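Local structure of Melibiose/raffinose/stachyose-binding protein MelE (Bacillus subtilis subsp. subtilis str. 168, 4R6H) at residues K33-Y38 with L88-D93; D48-L53 with V66-P71; T203-T208 with A294-D299. The protein binds melibiose, raffinose and stachyose as the solute-binding component of an ABC transporter that imports these sugars. One frame throughout, in Å; residues are numbered along the deposited sequence.

Contact 1 (K33-Y38 with L88-D93); sequences KTLTIY and LPDLFD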
loop_
_atom_site.group_PDB
_atom_site.type_symbol
_atom_site.label_atom_id
_atom_site.label_comp_id
_atom_site.label_asym_id
_atom_site.label_seq_id
_atom_site.Cartn_x
_atom_site.Cartn_y
_atom_site.Cartn_z
ATOM N N LYS A 33 10.064 24.562 -22.898
ATOM C CA LYS A 33 8.701 24.459 -22.370
ATOM C C LYS A 33 8.744 23.635 -21.078
ATOM O O LYS A 33 9.603 22.772 -20.923
ATOM C CB LYS A 33 7.798 23.812 -23.403
ATOM C CG LYS A 33 8.116 22.350 -23.652
ATOM C CD LYS A 33 8.006 22.011 -25.115
ATOM C CE LYS A 33 6.555 21.942 -25.541
ATOM N NZ LYS A 33 6.383 20.873 -26.551
ATOM N N THR A 34 7.805 23.903 -20.186
ATOM C CA THR A 34 7.792 23.263 -18.881
ATOM C C THR A 34 6.866 22.060 -18.933
ATOM O O THR A 34 5.733 22.188 -19.362
ATOM C CB THR A 34 7.279 24.225 -17.813
ATOM O OG1 THR A 34 8.258 25.266 -17.615
ATOM C CG2 THR A 34 7.067 23.500 -16.501
ATOM N N LEU A 35 7.340 20.913 -18.451
ATOM C CA LEU A 35 6.508 19.690 -18.342
ATOM C C LEU A 35 6.326 19.496 -16.836
ATOM O O LEU A 35 7.306 19.316 -16.104
ATOM C CB LEU A 35 7.251 18.510 -18.957
ATOM C CG LEU A 35 6.531 17.140 -18.801
ATOM C CD1 LEU A 35 5.303 17.078 -19.672
ATOM C CD2 LEU A 35 7.468 16.004 -19.157
ATOM N N THR A 36 5.079 19.637 -16.366
ATOM C CA THR A 36 4.820 19.604 -14.945
ATOM C C THR A 36 4.401 18.208 -14.510
ATOM O O THR A 36 3.530 17.587 -15.130
ATOM C CB THR A 36 3.736 20.604 -14.536
ATOM O OG1 THR A 36 2.563 20.391 -15.325
ATOM C CG2 THR A 36 4.229 22.053 -14.735
ATOM N N ILE A 37 5.054 17.739 -13.456
ATOM C CA ILE A 37 4.827 16.374 -12.945
ATOM C C ILE A 37 4.581 16.441 -11.440
ATOM O O ILE A 37 5.378 17.044 -10.688
ATOM C CB ILE A 37 6.053 15.483 -13.158
ATOM C CG1 ILE A 37 6.501 15.544 -14.609
ATOM C CG2 ILE A 37 5.774 14.038 -12.683
ATOM C CD1 ILE A 37 7.600 14.576 -14.990
ATOM N N TYR A 38 3.467 15.857 -10.988
ATOM C CA TYR A 38 3.170 15.749 -9.555
ATOM C C TYR A 38 3.392 14.299 -9.111
ATOM O O TYR A 38 3.006 13.363 -9.837
ATOM C CB TYR A 38 1.705 16.094 -9.260
ATOM C CG TYR A 38 1.358 17.531 -8.919
ATOM C CD1 TYR A 38 2.025 18.598 -9.489
ATOM C CD2 TYR A 38 0.297 17.780 -8.040
ATOM C CE1 TYR A 38 1.672 19.917 -9.158
ATOM C CE2 TYR A 38 -0.060 19.071 -7.691
ATOM C CZ TYR A 38 0.616 20.131 -8.256
ATOM O OH TYR A 38 0.220 21.404 -7.894
ATOM N N LEU A 88 -4.916 20.559 -14.608
ATOM C CA LEU A 88 -4.103 19.506 -14.059
ATOM C C LEU A 88 -2.652 19.652 -14.456
ATOM O O LEU A 88 -2.334 20.248 -15.451
ATOM C CB LEU A 88 -4.622 18.137 -14.470
ATOM C CG LEU A 88 -5.868 17.634 -13.726
ATOM C CD1 LEU A 88 -7.135 18.358 -14.202
ATOM C CD2 LEU A 88 -6.010 16.140 -13.873
ATOM N N PRO A 89 -1.761 19.066 -13.655
ATOM C CA PRO A 89 -0.417 18.921 -14.139
ATOM C C PRO A 89 -0.415 18.045 -15.382
ATOM O O PRO A 89 -1.340 17.261 -15.609
ATOM C CB PRO A 89 0.280 18.175 -12.987
ATOM C CG PRO A 89 -0.667 18.212 -11.835
ATOM C CD PRO A 89 -1.995 18.238 -12.462
ATOM N N ASP A 90 0.658 18.130 -16.157
ATOM C CA ASP A 90 0.761 17.303 -17.375
ATOM C C ASP A 90 0.795 15.808 -17.023
ATOM O O ASP A 90 0.171 14.986 -17.664
ATOM C CB ASP A 90 1.979 17.687 -18.195
ATOM C CG ASP A 90 1.981 19.176 -18.583
ATOM O OD1 ASP A 90 0.931 19.653 -19.082
ATOM O OD2 ASP A 90 3.008 19.842 -18.313
ATOM N N LEU A 91 1.520 15.525 -15.961
ATOM C CA LEU A 91 1.629 14.157 -15.437
ATOM C C LEU A 91 1.374 14.212 -13.938
ATOM O O LEU A 91 1.869 15.122 -13.251
ATOM C CB LEU A 91 3.022 13.611 -15.684
ATOM C CG LEU A 91 3.380 13.241 -17.121
ATOM C CD1 LEU A 91 4.892 13.164 -17.330
ATOM C CD2 LEU A 91 2.720 11.940 -17.528
ATOM N N PHE A 92 0.670 13.218 -13.435
ATOM C CA PHE A 92 0.349 13.183 -12.012
ATOM C C PHE A 92 0.258 11.739 -11.519
ATOM O O PHE A 92 0.054 10.811 -12.257
ATOM C CB PHE A 92 -0.921 13.986 -11.709
ATOM C CG PHE A 92 -2.100 13.582 -12.518
ATOM C CD1 PHE A 92 -2.336 14.154 -13.772
ATOM C CD2 PHE A 92 -2.959 12.605 -12.071
ATOM C CE1 PHE A 92 -3.414 13.728 -14.528
ATOM C CE2 PHE A 92 -4.054 12.210 -12.825
ATOM C CZ PHE A 92 -4.266 12.767 -14.052
ATOM N N ASP A 93 0.394 11.600 -10.214
ATOM C CA ASP A 93 0.369 10.301 -9.531
ATOM C C ASP A 93 -1.054 10.003 -9.070
ATOM O O ASP A 93 -1.696 10.819 -8.354
ATOM C CB ASP A 93 1.327 10.425 -8.368
ATOM C CG ASP A 93 1.652 9.099 -7.644
ATOM O OD1 ASP A 93 0.999 8.075 -7.895
ATOM O OD2 ASP A 93 2.594 9.168 -6.779
HETATM O O HOH W 1 3.054 22.480 -17.869
#
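Asp90 and Thr36 carry the side-chain polar part of this contact, their side chains crossing at about a right angle. The amide N of Thr36 gives an almost straight bond to Asp90 OD2 (2.8 Å, 173° at the hydrogen), reaching that oxygen on its anti side, somewhat out of the carboxylate plane. With chi1 at 54°, Thr36 OG1 is turned in between its own N and carbonyl carbon; there it accepts from Asp90 N at 3.1 Å and makes a weak bond to OD2. A water donates to both OD2 and Thr34 O, while OD1 is held by Ser317 OG. Replacing Asp90 by an alanine would probably leave the Thr36 amide and Ser317 OG without their partner and the water with Thr34 O as its remaining acceptor of the two.

The backbones meet in a single parallel bridge between Ile37 and Leu91, as two bonds show: Leu91 N donates to Thr36 O (3.0 Å), and Tyr38 N to Leu91 O (2.9 Å). Two CA-H...O contacts accompany them, from Ile37 CA to Leu91 O and from Phe92 CA to Tyr38 O.

Among the apolar contacts, Pro89 CG sits over one face of the Tyr38 ring, 3.7 Å from its centroid and 17° off the normal, a CH-pi contact. Ile37 and Leu91 run side by side in the same direction, with their CD1 atoms 3.8 Å apart, and Leu35 CD1 packs on Asp90 CB.

Strand 33-38 is central, with parallel strand 64-69, which bonds to Leu35 and Ile37, on one edge and strand 91-92 on the other, consistent with the alpha/beta lobe of a solute-binding protein. Helix 320-331 packs on Ile37 and Leu91 through Phe326, whereas helix 75-84 covers Tyr38, Pro89 and Phe92 through Met79 and supplies Arg82 to Tyr38 OH.

Contact 2 (D48-L53 with V66-P71); sequences DTFRKL and VSLHFP
Arg51 on the helix runs past Leu68 to Phe70 of segment 66-71. Its CB leads to CG, which rests 4.0 Å from Leu68 CD1; from there the chain is extended as far as NE. NE donates to a water at 2.6 Å, and this water in turn donates, at a longer 3.3 Å, to Leu68 O. Beyond NE the guanidinium passes Phe70, whose CE2 lies over one of its faces; NH2 comes within 3.6 Å of Phe70 CD2, and the two planes stand 82° apart, so this is no parallel stack. NH1 turns back to its own helix in a salt bridge with Asp48 OD1 at 3.3 Å, met at the edge of the guanidinium.

Deeper in, Leu68 CD2 lies over a face of the Phe50 ring, 4.0 Å from the centroid and 14° off the normal, a CH-pi contact. Phe50 CD2 meets Phe70 at the edge of the latter's ring.

With strand 33-38 leading into helix 44-60 and strand 64-69 lying parallel beside the first, the contact packs the helix of a beta-alpha-beta crossover on its second strand, a unit characteristic of the alpha/beta lobes of periplasmic-type solute-binding proteins.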
loop_
_atom_site.group_PDB
_atom_site.type_symbol
_atom_site.label_atom_id
_atom_site.label_comp_id
_atom_site.label_asym_id
_atom_site.label_seq_id
_atom_site.Cartn_x
_atom_site.Cartn_y
_atom_site.Cartn_z
ATOM N N ASP A 48 15.183 11.966 -5.031
ATOM C CA ASP A 48 16.458 12.202 -5.698
ATOM C C ASP A 48 16.601 11.397 -7.004
ATOM O O ASP A 48 17.083 11.892 -7.999
ATOM C CB ASP A 48 17.643 11.908 -4.764
ATOM C CG ASP A 48 17.656 12.795 -3.519
ATOM O OD1 ASP A 48 16.880 13.780 -3.459
ATOM O OD2 ASP A 48 18.434 12.475 -2.578
ATOM N N THR A 49 16.161 10.141 -7.001
ATOM C CA THR A 49 16.254 9.332 -8.169
ATOM C C THR A 49 15.321 9.843 -9.277
ATOM O O THR A 49 15.691 9.803 -10.448
ATOM C CB THR A 49 15.982 7.838 -7.844
ATOM O OG1 THR A 49 16.981 7.371 -6.928
ATOM C CG2 THR A 49 16.002 6.970 -9.082
ATOM N N PHE A 50 14.103 10.240 -8.907
ATOM C CA PHE A 50 13.182 10.812 -9.872
ATOM C C PHE A 50 13.787 12.087 -10.492
ATOM O O PHE A 50 13.757 12.226 -11.722
ATOM C CB PHE A 50 11.811 11.016 -9.220
ATOM C CG PHE A 50 10.615 10.982 -10.170
ATOM C CD1 PHE A 50 10.756 10.978 -11.562
ATOM C CD2 PHE A 50 9.331 10.993 -9.651
ATOM C CE1 PHE A 50 9.646 10.970 -12.377
ATOM C CE2 PHE A 50 8.216 10.984 -10.473
ATOM C CZ PHE A 50 8.375 10.997 -11.834
ATOM N N ARG A 51 14.417 12.948 -9.680
ATOM C CA ARG A 51 15.074 14.130 -10.218
ATOM C C ARG A 51 16.233 13.757 -11.149
ATOM O O ARG A 51 16.401 14.398 -12.171
ATOM C CB ARG A 51 15.567 15.048 -9.092
ATOM C CG ARG A 51 14.425 15.713 -8.336
ATOM C CD ARG A 51 14.932 16.746 -7.344
ATOM N NE ARG A 51 13.871 17.142 -6.411
ATOM C CZ ARG A 51 13.805 16.775 -5.128
ATOM N NH1 ARG A 51 14.758 16.010 -4.571
ATOM N NH2 ARG A 51 12.790 17.199 -4.376
ATOM N N LYS A 52 17.000 12.723 -10.814
ATOM C CA LYS A 52 18.113 12.332 -11.659
ATOM C C LYS A 52 17.576 11.810 -13.009
ATOM O O LYS A 52 18.120 12.106 -14.060
ATOM C CB LYS A 52 19.056 11.359 -10.925
ATOM C CG LYS A 52 18.957 9.888 -11.274
ATOM C CD LYS A 52 20.105 9.492 -12.179
ATOM C CE LYS A 52 21.257 8.889 -11.387
ATOM N NZ LYS A 52 22.028 7.937 -12.213
ATOM N N LEU A 53 16.482 11.045 -12.995
ATOM C CA LEU A 53 15.921 10.567 -14.220
ATOM C C LEU A 53 15.306 11.707 -15.045
ATOM O O LEU A 53 15.374 11.681 -16.250
ATOM C CB LEU A 53 14.895 9.457 -13.945
ATOM C CG LEU A 53 15.508 8.124 -13.528
ATOM C CD1 LEU A 53 14.374 7.211 -13.080
ATOM C CD2 LEU A 53 16.331 7.454 -14.622
ATOM N N VAL A 66 11.711 19.927 -16.943
ATOM C CA VAL A 66 10.820 19.126 -16.129
ATOM C C VAL A 66 10.664 19.802 -14.773
ATOM O O VAL A 66 11.645 20.038 -14.058
ATOM C CB VAL A 66 11.328 17.700 -15.982
ATOM C CG1 VAL A 66 10.394 16.952 -15.014
ATOM C CG2 VAL A 66 11.470 17.014 -17.332
ATOM N N SER A 67 9.424 20.111 -14.422
ATOM C CA SER A 67 9.089 20.726 -13.138
ATOM C C SER A 67 8.404 19.642 -12.298
ATOM O O SER A 67 7.211 19.376 -12.454
ATOM C CB SER A 67 8.171 21.930 -13.311
ATOM O OG SER A 67 7.868 22.521 -12.041
ATOM N N LEU A 68 9.205 19.070 -11.406
ATOM C CA LEU A 68 8.806 17.964 -10.542
ATOM C C LEU A 68 8.377 18.514 -9.199
ATOM O O LEU A 68 9.130 19.250 -8.538
ATOM C CB LEU A 68 9.981 17.002 -10.327
ATOM C CG LEU A 68 9.941 15.633 -10.965
ATOM C CD1 LEU A 68 11.273 14.941 -10.671
ATOM C CD2 LEU A 68 8.716 14.845 -10.480
ATOM N N HIS A 69 7.163 18.155 -8.791
ATOM C CA HIS A 69 6.577 18.584 -7.532
ATOM C C HIS A 69 6.287 17.397 -6.650
ATOM O O HIS A 69 5.650 16.425 -7.095
ATOM C CB HIS A 69 5.245 19.263 -7.794
ATOM C CG HIS A 69 5.352 20.528 -8.575
ATOM N ND1 HIS A 69 5.037 21.758 -8.035
ATOM C CD2 HIS A 69 5.729 20.764 -9.856
ATOM C CE1 HIS A 69 5.219 22.695 -8.949
ATOM N NE2 HIS A 69 5.640 22.122 -10.060
ATOM N N PHE A 70 6.665 17.518 -5.379
ATOM C CA PHE A 70 6.357 16.549 -4.333
ATOM C C PHE A 70 5.591 17.258 -3.207
ATOM O O PHE A 70 6.173 17.567 -2.174
ATOM C CB PHE A 70 7.631 15.917 -3.794
ATOM C CG PHE A 70 8.476 15.246 -4.850
ATOM C CD1 PHE A 70 8.154 13.988 -5.322
ATOM C CD2 PHE A 70 9.616 15.867 -5.360
ATOM C CE1 PHE A 70 8.941 13.359 -6.269
ATOM C CE2 PHE A 70 10.394 15.237 -6.339
ATOM C CZ PHE A 70 10.037 13.988 -6.803
ATOM N N PRO A 71 4.288 17.479 -3.401
ATOM C CA PRO A 71 3.469 18.268 -2.448
ATOM C C PRO A 71 3.289 17.649 -1.061
ATOM O O PRO A 71 2.748 18.310 -0.176
ATOM C CB PRO A 71 2.097 18.339 -3.132
ATOM C CG PRO A 71 2.320 18.029 -4.542
ATOM C CD PRO A 71 3.514 17.128 -4.608
HETATM O O HOH W 2 12.288 18.537 -7.926
#

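Contact 3 (T203-T208 with A294-D299); sequences TPLLIT and AIHPGD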
loop_
_atom_site.group_PDB
_atom_site.type_symbol
_atom_site.label_atom_id
_atom_site.label_comp_id
_atom_site.label_asym_id
_atom_site.label_seq_id
_atom_site.Cartn_x
_atom_site.Cartn_y
_atom_site.Cartn_z
ATOM N N THR A 203 -9.745 -7.116 3.341
ATOM C CA THR A 203 -9.747 -7.802 2.044
ATOM C C THR A 203 -10.036 -9.321 2.124
ATOM O O THR A 203 -11.037 -9.764 1.515
ATOM C CB THR A 203 -8.472 -7.431 1.239
ATOM O OG1 THR A 203 -8.551 -6.046 0.817
ATOM C CG2 THR A 203 -8.275 -8.278 0.009
ATOM N N PRO A 204 -9.259 -10.097 2.906
ATOM C CA PRO A 204 -9.648 -11.523 3.031
ATOM C C PRO A 204 -11.000 -11.666 3.710
ATOM O O PRO A 204 -11.732 -12.634 3.416
ATOM C CB PRO A 204 -8.541 -12.120 3.890
ATOM C CG PRO A 204 -7.778 -10.984 4.494
ATOM C CD PRO A 204 -7.945 -9.832 3.533
ATOM N N LEU A 205 -11.393 -10.739 4.574
ATOM C CA LEU A 205 -12.682 -10.906 5.277
ATOM C C LEU A 205 -13.851 -10.701 4.337
ATOM O O LEU A 205 -14.794 -11.500 4.361
ATOM C CB LEU A 205 -12.802 -9.952 6.440
ATOM C CG LEU A 205 -14.114 -9.990 7.257
ATOM C CD1 LEU A 205 -14.200 -11.287 7.994
ATOM C CD2 LEU A 205 -14.132 -8.822 8.197
ATOM N N LEU A 206 -13.776 -9.691 3.484
ATOM C CA LEU A 206 -14.950 -9.167 2.804
ATOM C C LEU A 206 -14.907 -9.196 1.278
ATOM O O LEU A 206 -15.926 -8.948 0.654
ATOM C CB LEU A 206 -15.268 -7.722 3.268
ATOM C CG LEU A 206 -15.421 -7.486 4.761
ATOM C CD1 LEU A 206 -15.463 -6.021 5.111
ATOM C CD2 LEU A 206 -16.687 -8.177 5.254
ATOM N N ILE A 207 -13.732 -9.451 0.704
ATOM C CA ILE A 207 -13.511 -9.291 -0.723
ATOM C C ILE A 207 -13.104 -10.541 -1.473
ATOM O O ILE A 207 -13.727 -10.862 -2.490
ATOM C CB ILE A 207 -12.459 -8.180 -0.998
ATOM C CG1 ILE A 207 -12.846 -6.860 -0.316
ATOM C CG2 ILE A 207 -12.266 -7.987 -2.486
ATOM C CD1 ILE A 207 -14.215 -6.300 -0.679
ATOM N N THR A 208 -12.089 -11.277 -1.016
ATOM C CA THR A 208 -11.436 -12.275 -1.875
ATOM C C THR A 208 -12.258 -13.543 -2.110
ATOM O O THR A 208 -12.098 -14.181 -3.167
ATOM C CB THR A 208 -10.046 -12.666 -1.393
ATOM O OG1 THR A 208 -10.085 -13.011 -0.015
ATOM C CG2 THR A 208 -9.080 -11.492 -1.566
ATOM N N ALA A 294 -5.335 -15.538 4.799
ATOM C CA ALA A 294 -6.748 -15.674 4.501
ATOM C C ALA A 294 -7.559 -15.858 5.786
ATOM O O ALA A 294 -7.020 -16.197 6.838
ATOM C CB ALA A 294 -6.952 -16.884 3.599
ATOM N N ILE A 295 -8.864 -15.610 5.648
ATOM C CA ILE A 295 -9.791 -15.706 6.773
ATOM C C ILE A 295 -10.835 -16.794 6.579
ATOM O O ILE A 295 -11.160 -17.494 7.546
ATOM C CB ILE A 295 -10.423 -14.317 7.041
ATOM C CG1 ILE A 295 -9.379 -13.427 7.725
ATOM C CG2 ILE A 295 -11.665 -14.393 7.971
ATOM C CD1 ILE A 295 -9.739 -11.947 7.786
ATOM N N HIS A 296 -11.390 -16.921 5.390
ATOM C CA HIS A 296 -12.416 -17.932 5.143
ATOM C C HIS A 296 -11.810 -19.263 4.692
ATOM O O HIS A 296 -10.802 -19.311 4.015
ATOM C CB HIS A 296 -13.386 -17.434 4.095
ATOM C CG HIS A 296 -14.104 -16.199 4.499
ATOM N ND1 HIS A 296 -15.133 -16.202 5.413
ATOM C CD2 HIS A 296 -13.902 -14.903 4.161
ATOM C CE1 HIS A 296 -15.538 -14.966 5.616
ATOM N NE2 HIS A 296 -14.796 -14.156 4.881
ATOM N N PRO A 297 -12.455 -20.369 5.060
ATOM C CA PRO A 297 -11.913 -21.680 4.697
ATOM C C PRO A 297 -11.783 -21.858 3.206
ATOM O O PRO A 297 -12.661 -21.489 2.437
ATOM C CB PRO A 297 -12.940 -22.688 5.263
ATOM C CG PRO A 297 -14.024 -21.901 5.906
ATOM C CD PRO A 297 -13.713 -20.438 5.842
ATOM N N GLY A 298 -10.638 -22.407 2.818
ATOM C CA GLY A 298 -10.363 -22.674 1.420
ATOM C C GLY A 298 -9.822 -21.487 0.644
ATOM O O GLY A 298 -9.378 -21.673 -0.478
ATOM N N ASP A 299 -9.883 -20.269 1.207
ATOM C CA ASP A 299 -9.403 -19.092 0.496
ATOM C C ASP A 299 -7.876 -18.987 0.617
ATOM O O ASP A 299 -7.296 -19.491 1.548
ATOM C CB ASP A 299 -10.090 -17.855 1.065
ATOM C CG ASP A 299 -9.986 -16.635 0.168
ATOM O OD1 ASP A 299 -9.722 -16.741 -1.050
ATOM O OD2 ASP A 299 -10.213 -15.562 0.730
HETATM O O HOH W 3 -10.519 -15.123 3.315
HETATM O O HOH W 4 -10.561 -16.385 -3.972
#
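The imidazole of His296 meets segment 203-208 through its edge, while the ring of His212 is stacked on it. At that edge NE2 donates to Leu205 O at 2.7 Å with 163° at the hydrogen. The acceptor lies in the imidazole plane, although the donor is tilted 25° from the carbonyl plane. Next to NE2, CD2 approaches Pro204 O to 3.2 Å, so the ring edge faces two successive carbonyls at the end of the helix.

Asp299 supplies the second flat group. Its OD2 receives the hydroxyl of Thr208 on the syn lone pair, the OG1 to OD2 distance being 2.7 Å; OG1 sits between the backbone N and the carbonyl carbon of Thr208 (chi1 50°), where it meets OD2. One water donates to OD2 and to Pro204 O while accepting from His296 N, tying three groups together. A second donates to Asp299 OD1 and Thr208 O, so both carboxylate oxygens are linked to Thr208, OD2 directly and OD1 through the water. The type II turn from His296 to Asp299 brings both side chains to segment 203-208, one to Leu205 O and the other to Thr208.

The apolar part of the contact is made by Ile295, whose CD1 packs on Leu205 CB (3.9 Å) and Pro204 CG (4.0 Å), the side chains meeting obliquely.

The loop between strands 287-291 and 303-306 is thereby fastened to the C-terminal end of helix 192-206. Tyr230 of helix 229-240 touches both Leu205 and Ile295, and Thr203 and Ile207 touch Phe374 of helix 374-378 and Glu371 of strand 370-372.

Contacts 1 and 2 belong to one region: their centres are 11 Å apart, and strands 33-38 and 64-69 pair directly, with Leu35 O 2.8 Å from Ser67 N in a probable hydrogen bond. Contact 2 is nested in the chain loop that contact 1 closes. Contact 3 lies on the other side of the chain's centre, about 39 Å from each between centres. Contact 1 is buried and combines backbone pairing with a carboxylate; contact 2, partly buried, has no direct hydrogen bond across it and relies on aromatic and aliphatic packing, with one arginine and a bridging water at its more exposed side. Contact 3, also partly buried, fixes an irregular loop through side-chain bonds and bridging waters.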